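Local coordinates for protein pid-3 (Caenorhabditis elegans, PDB 7OCX) that takes part in piRNA biogenesis, probably as a subunit of the PETISCO complex, its RNA recognition motif domain binding that of TOFU-6, at residues 52-55 / 56-60; 18-21 / 22-26; 60-63 / 64-68. All coordinates share one frame; numbering follows the deposited sequence.

Interaction 1 (52-55 / 56-60)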
# COMPACT_ATOMS: atom_id res chain seq x y z
N ALA B 52 8.36 -8.77 -9.34
CA ALA B 52 8.13 -10.19 -9.10
C ALA B 52 7.18 -10.32 -7.91
O ALA B 52 7.49 -9.84 -6.82
CB ALA B 52 9.44 -10.93 -8.85
N LEU B 53 6.01 -10.88 -8.16
CA LEU B 53 5.04 -11.23 -7.13
C LEU B 53 5.22 -12.69 -6.77
O LEU B 53 6.00 -13.41 -7.37
CB LEU B 53 3.62 -10.92 -7.59
CG LEU B 53 3.20 -9.51 -8.00
CD1 LEU B 53 1.74 -9.52 -8.35
CD2 LEU B 53 3.48 -8.55 -6.85
N GLU B 54 4.45 -13.16 -5.80
CA GLU B 54 4.66 -14.51 -5.28
C GLU B 54 4.39 -15.58 -6.34
O GLU B 54 5.10 -16.59 -6.41
CB GLU B 54 3.77 -14.70 -4.05
CG GLU B 54 3.86 -16.04 -3.33
CD GLU B 54 5.25 -16.37 -2.85
OE1 GLU B 54 6.09 -15.44 -2.76
OE2 GLU B 54 5.51 -17.55 -2.54
N ASN B 55 3.36 -15.39 -7.17
CA ASN B 55 2.99 -16.43 -8.12
C ASN B 55 2.07 -15.86 -9.19
O ASN B 55 1.67 -14.69 -9.15
CB ASN B 55 2.34 -17.62 -7.39
CG ASN B 55 1.06 -17.23 -6.65
OD1 ASN B 55 0.18 -16.59 -7.22
ND2 ASN B 55 0.97 -17.60 -5.36
N LYS B 56 1.72 -16.72 -10.14
CA LYS B 56 0.99 -16.30 -11.32
C LYS B 56 -0.44 -15.90 -10.98
O LYS B 56 -1.05 -15.10 -11.69
CB LYS B 56 0.99 -17.41 -12.36
CG LYS B 56 0.38 -18.72 -11.87
CD LYS B 56 0.53 -19.88 -12.85
CE LYS B 56 -0.12 -21.16 -12.32
NZ LYS B 56 0.11 -22.32 -13.22
N PHE B 57 -1.00 -16.44 -9.90
CA PHE B 57 -2.36 -16.04 -9.52
C PHE B 57 -2.38 -14.61 -9.02
O PHE B 57 -3.30 -13.85 -9.33
CB PHE B 57 -2.91 -16.96 -8.46
CG PHE B 57 -2.87 -18.38 -8.86
CD1 PHE B 57 -3.78 -18.88 -9.76
CD2 PHE B 57 -1.89 -19.21 -8.37
CE1 PHE B 57 -3.73 -20.19 -10.15
CE2 PHE B 57 -1.83 -20.52 -8.75
CZ PHE B 57 -2.76 -21.01 -9.65
N GLN B 58 -1.37 -14.24 -8.24
CA GLN B 58 -1.26 -12.87 -7.78
C GLN B 58 -0.97 -11.92 -8.94
O GLN B 58 -1.54 -10.82 -9.00
CB GLN B 58 -0.22 -12.78 -6.66
CG GLN B 58 -0.66 -13.61 -5.43
CD GLN B 58 0.09 -13.23 -4.16
OE1 GLN B 58 0.48 -12.08 -4.00
NE2 GLN B 58 0.27 -14.19 -3.26
N VAL B 59 -0.17 -12.35 -9.92
CA VAL B 59 0.01 -11.52 -11.11
C VAL B 59 -1.33 -11.30 -11.80
O VAL B 59 -1.70 -10.18 -12.14
CB VAL B 59 1.02 -12.17 -12.07
CG1 VAL B 59 1.03 -11.45 -13.43
CG2 VAL B 59 2.41 -12.15 -11.49
N TYR B 60 -2.09 -12.37 -12.00
CA TYR B 60 -3.36 -12.24 -12.68
C TYR B 60 -4.27 -11.24 -11.98
O TYR B 60 -4.89 -10.38 -12.62
CB TYR B 60 -4.03 -13.61 -12.78
CG TYR B 60 -5.37 -13.60 -13.46
CD1 TYR B 60 -5.47 -13.69 -14.85
CD2 TYR B 60 -6.54 -13.45 -12.72
CE1 TYR B 60 -6.71 -13.67 -15.47
CE2 TYR B 60 -7.77 -13.42 -13.33
CZ TYR B 60 -7.85 -13.53 -14.71
OH TYR B 60 -9.07 -13.50 -15.34
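At the edge of the Phe57 ring, near its plane, lies Asn55 OD1, 3.5 Å from Phe57 CD2, while Lys56 CG sits over the centre of one face, 4.1 Å above it; Trp31 and Phe34 of the TOFU-6 chain also meet this ring. The Asn55 and Gln58 amides stand almost perpendicular, their planes 87° apart. Asn55 illustrates a helix N-cap: its OD1 accepts from Gln58 N at 3.0 Å along a nearly straight path (N-H...O 161°), the donor tilted somewhat from the carbonyl plane, and its backbone O receives Val59 N at 3.1 Å to begin the helical ladder. A chi1 of 61° folds CG between the backbone N and carbonyl carbon, turning OD1 back toward the backbone N of Gln58. Leu53 CD1 rests on the Gln58 carbonyl oxygen (3.6 Å) and reaches the methyl Val59 CG2 (4.2 Å). Gln58 OE1 accepts from Arg37 N. Both Asn55 ND2 and Gln58 NE2 donate to Ser44 O of the TOFU-6 chain, and Lys56 NZ forms a salt bridge with Asp30 of that chain. The cap amide thus works twice: the positive helix end would polarise its carbonyl, probably strengthening ND2 as a donor across the interface.

Interaction 2 (18-21 / 22-26)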
# COMPACT_ATOMS: atom_id res chain seq x y z
N SER B 18 3.60 0.75 -14.87
CA SER B 18 4.10 2.04 -15.33
C SER B 18 2.99 3.07 -15.13
O SER B 18 1.83 2.73 -14.91
CB SER B 18 4.54 1.99 -16.79
OG SER B 18 3.49 1.67 -17.69
N GLY B 19 3.39 4.35 -15.15
CA GLY B 19 2.45 5.45 -15.10
C GLY B 19 2.33 6.14 -13.75
O GLY B 19 1.68 7.20 -13.70
N TYR B 20 2.89 5.56 -12.69
CA TYR B 20 2.83 6.14 -11.37
C TYR B 20 3.76 7.33 -11.25
O TYR B 20 4.58 7.59 -12.13
CB TYR B 20 3.19 5.09 -10.32
CG TYR B 20 4.45 4.33 -10.63
CD1 TYR B 20 5.70 4.89 -10.46
CD2 TYR B 20 4.38 3.05 -11.19
CE1 TYR B 20 6.87 4.18 -10.77
CE2 TYR B 20 5.54 2.34 -11.52
CZ TYR B 20 6.78 2.91 -11.30
OH TYR B 20 7.91 2.20 -11.61
N PRO B 21 3.67 8.08 -10.16
CA PRO B 21 4.47 9.30 -10.07
C PRO B 21 5.95 8.98 -10.08
O PRO B 21 6.42 7.98 -9.53
CB PRO B 21 4.03 9.92 -8.73
CG PRO B 21 2.64 9.41 -8.52
CD PRO B 21 2.64 8.01 -9.11
N GLY B 22 6.70 9.89 -10.71
CA GLY B 22 8.09 9.64 -11.03
C GLY B 22 9.03 9.64 -9.83
O GLY B 22 10.17 9.20 -9.95
N MET B 23 8.57 10.13 -8.69
CA MET B 23 9.46 10.11 -7.53
C MET B 23 9.32 8.85 -6.69
O MET B 23 10.02 8.72 -5.68
CB MET B 23 9.23 11.36 -6.67
CG MET B 23 8.07 11.34 -5.67
SD MET B 23 6.40 11.51 -6.38
CE MET B 23 6.64 12.73 -7.67
N LEU B 24 8.48 7.89 -7.07
CA LEU B 24 8.27 6.74 -6.19
C LEU B 24 9.53 5.89 -6.09
O LEU B 24 10.25 5.69 -7.07
CB LEU B 24 7.13 5.86 -6.69
CG LEU B 24 5.68 6.31 -6.55
CD1 LEU B 24 4.85 5.05 -6.75
CD2 LEU B 24 5.38 6.87 -5.22
N ASN B 25 9.79 5.35 -4.90
CA ASN B 25 10.89 4.43 -4.73
C ASN B 25 10.33 3.01 -4.73
O ASN B 25 9.12 2.80 -4.89
CB ASN B 25 11.70 4.70 -3.45
CG ASN B 25 10.86 4.63 -2.19
OD1 ASN B 25 9.82 3.97 -2.17
ND2 ASN B 25 11.37 5.21 -1.10
N THR B 26 11.20 2.03 -4.54
CA THR B 26 10.72 0.66 -4.65
C THR B 26 9.64 0.34 -3.62
O THR B 26 8.69 -0.38 -3.92
CB THR B 26 11.86 -0.34 -4.56
OG1 THR B 26 12.53 -0.23 -3.31
CG2 THR B 26 12.84 -0.09 -5.67
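Leu24 N donates to Pro21 O at 3.2 Å, the bond that closes a type I beta turn from Pro21 to Leu24. In this RNA recognition motif fold the turn sits in the loop leading from strand 14-18, a central strand of the sheet, to helix 26-32. The N-H points almost straight at the oxygen (164°), yet it arrives 45° out of the carbonyl plane, so the bond does not use a lone-pair direction. Beside the same oxygen lies Leu24 CG, at 3.5 Å. The leucine side chain then runs back toward Tyr20: with CG anti to its own carbonyl carbon (chi1 -73°), it carries CD1 to 3.8 Å from Tyr20 CD1 and 3.9 Å from Tyr20 CB. Methyl group and ring meet obliquely in a purely apolar contact. Through buried Tyr20, which packs on Ile29, Leu32 and Leu77, and through Leu24, which also touches Leu32, the turn packs against helix 26-32 and the sheet. The turn also faces other chains: Met23 O accepts from Arg37 of the second copy of the protein, Asn25, whose OD1 caps Gly28 N, donates through ND2 to Val38 O of that copy, and Pro21 and Met23 pack on Leu14 and Tyr12 of the TOFU-6 chain. The doubly bent Met23 chain folds back onto the proline, bringing SD to 3.7 Å and CE to 4.0 Å from Pro21 CB.

Interaction 3 (60-63 / 64-68)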
# COMPACT_ATOMS: atom_id res chain seq x y z
N TYR B 60 -2.09 -12.37 -12.00
CA TYR B 60 -3.36 -12.24 -12.68
C TYR B 60 -4.27 -11.24 -11.98
O TYR B 60 -4.89 -10.38 -12.62
CB TYR B 60 -4.03 -13.61 -12.78
CG TYR B 60 -5.37 -13.60 -13.46
CD1 TYR B 60 -5.47 -13.69 -14.85
CD2 TYR B 60 -6.54 -13.45 -12.72
CE1 TYR B 60 -6.71 -13.67 -15.47
CE2 TYR B 60 -7.77 -13.42 -13.33
CZ TYR B 60 -7.85 -13.53 -14.71
OH TYR B 60 -9.07 -13.50 -15.34
N GLN B 61 -4.39 -11.35 -10.66
CA GLN B 61 -5.27 -10.46 -9.90
C GLN B 61 -4.75 -9.02 -9.86
O GLN B 61 -5.54 -8.07 -9.89
CB GLN B 61 -5.44 -10.99 -8.47
CG GLN B 61 -6.09 -12.37 -8.45
CD GLN B 61 -6.04 -13.01 -7.07
OE1 GLN B 61 -6.97 -12.89 -6.28
NE2 GLN B 61 -4.96 -13.72 -6.80
N ALA B 62 -3.43 -8.84 -9.79
CA ALA B 62 -2.87 -7.49 -9.79
C ALA B 62 -3.15 -6.79 -11.10
O ALA B 62 -3.46 -5.59 -11.12
CB ALA B 62 -1.37 -7.52 -9.52
N VAL B 63 -3.01 -7.49 -12.23
CA VAL B 63 -3.38 -6.88 -13.50
C VAL B 63 -4.85 -6.46 -13.49
O VAL B 63 -5.20 -5.33 -13.85
CB VAL B 63 -3.08 -7.84 -14.67
CG1 VAL B 63 -3.60 -7.25 -15.99
CG2 VAL B 63 -1.59 -8.15 -14.75
N GLN B 64 -5.73 -7.36 -13.04
CA GLN B 64 -7.15 -7.04 -13.03
C GLN B 64 -7.44 -5.87 -12.11
O GLN B 64 -8.25 -5.00 -12.45
CB GLN B 64 -7.92 -8.30 -12.63
CG GLN B 64 -9.42 -8.17 -12.37
CD GLN B 64 -10.07 -9.55 -12.14
OE1 GLN B 64 -10.20 -10.00 -11.00
NE2 GLN B 64 -10.44 -10.22 -13.22
N ASP B 65 -6.77 -5.81 -10.95
CA ASP B 65 -7.08 -4.76 -9.98
C ASP B 65 -6.55 -3.40 -10.41
O ASP B 65 -7.15 -2.36 -10.09
CB ASP B 65 -6.47 -5.05 -8.60
CG ASP B 65 -7.17 -6.16 -7.83
OD1 ASP B 65 -8.19 -6.69 -8.30
OD2 ASP B 65 -6.65 -6.48 -6.72
N PHE B 66 -5.37 -3.37 -11.06
CA PHE B 66 -4.62 -2.12 -11.20
C PHE B 66 -4.47 -1.63 -12.63
O PHE B 66 -4.28 -0.44 -12.82
CB PHE B 66 -3.22 -2.27 -10.56
CG PHE B 66 -3.27 -2.69 -9.13
CD1 PHE B 66 -4.04 -1.97 -8.20
CD2 PHE B 66 -2.60 -3.82 -8.70
CE1 PHE B 66 -4.13 -2.38 -6.88
CE2 PHE B 66 -2.68 -4.23 -7.37
CZ PHE B 66 -3.44 -3.52 -6.47
N ASN B 67 -4.61 -2.47 -13.64
CA ASN B 67 -4.52 -1.93 -14.98
C ASN B 67 -5.63 -0.92 -15.26
O ASN B 67 -6.82 -1.20 -15.07
CB ASN B 67 -4.58 -3.03 -16.03
CG ASN B 67 -4.12 -2.56 -17.37
OD1 ASN B 67 -3.15 -1.82 -17.49
ND2 ASN B 67 -4.86 -2.93 -18.40
N GLY B 68 -5.24 0.26 -15.74
CA GLY B 68 -6.21 1.30 -16.01
C GLY B 68 -6.61 2.13 -14.80
O GLY B 68 -7.48 3.01 -14.93
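Ala62 and Phe66, one turn apart on helix 56-66, make the tight side of this contact, at the C-terminal end of the second helix of an RNA recognition motif fold. Ala62 CB touches Phe66 CD2 at 4.0 Å, and the same ring carbon comes within 3.1 Å of Ala62 O. The ring lies back along the helix because CG is anti to the carbonyl carbon of Phe66 (chi1 -56°); one of its faces is covered by Asp65 CB, 3.8 Å above the plane. Leu33, Tyr36, Leu77 and Val79 also touch this side chain, which places it in the core between helix and sheet. Phe66 N is shared: its main bond goes to Ala62 O at 2.9 Å, rather bent at 140°, and a weak one reaches Val63 O. Tyr60 and Gln64 form the loose, exposed counterpart. Gln64 NE2 comes only to 4.1 Å from Tyr60 OH, with ring and amide planes 69° apart; the side chains are not bonded to each other, and the pair is joined by the backbone bond from Gln64 N to Tyr60 O (3.2 Å). Gln64 OE1 receives a weak bond from Gln38 of the TOFU-6 chain, Gln61 NE2 bonds to Val43 O of that chain, and Asp65 OD2 to the hydroxyl of Tyr36. At the helix exit Asn67 OD1 accepts from Val79 N, while Asn67 N donates to Val63 O at 2.9 Å and Asn67 CB lies 3.2 Å from Val63 O.

From the N terminus the chain first passes interaction 2, where a beta turn reverses the loop from strand 14-18 into helix 26-32. It then runs through strands 38-45 and 48-53 before reaching interaction 1, the tight turn between the latter strand and helix 56-66. Interaction 3 follows on the same helix, starting at Tyr60, where interaction 1 ends, and leads toward the closing hairpin. None of the contacts nests in or crosses another. Interactions 1 and 3 touch, Leu53 CD1 lying 3.9 Å from Ala62 CB, whereas interaction 2 lies across the chain's centre from interaction 1, about 20 Å away between centres.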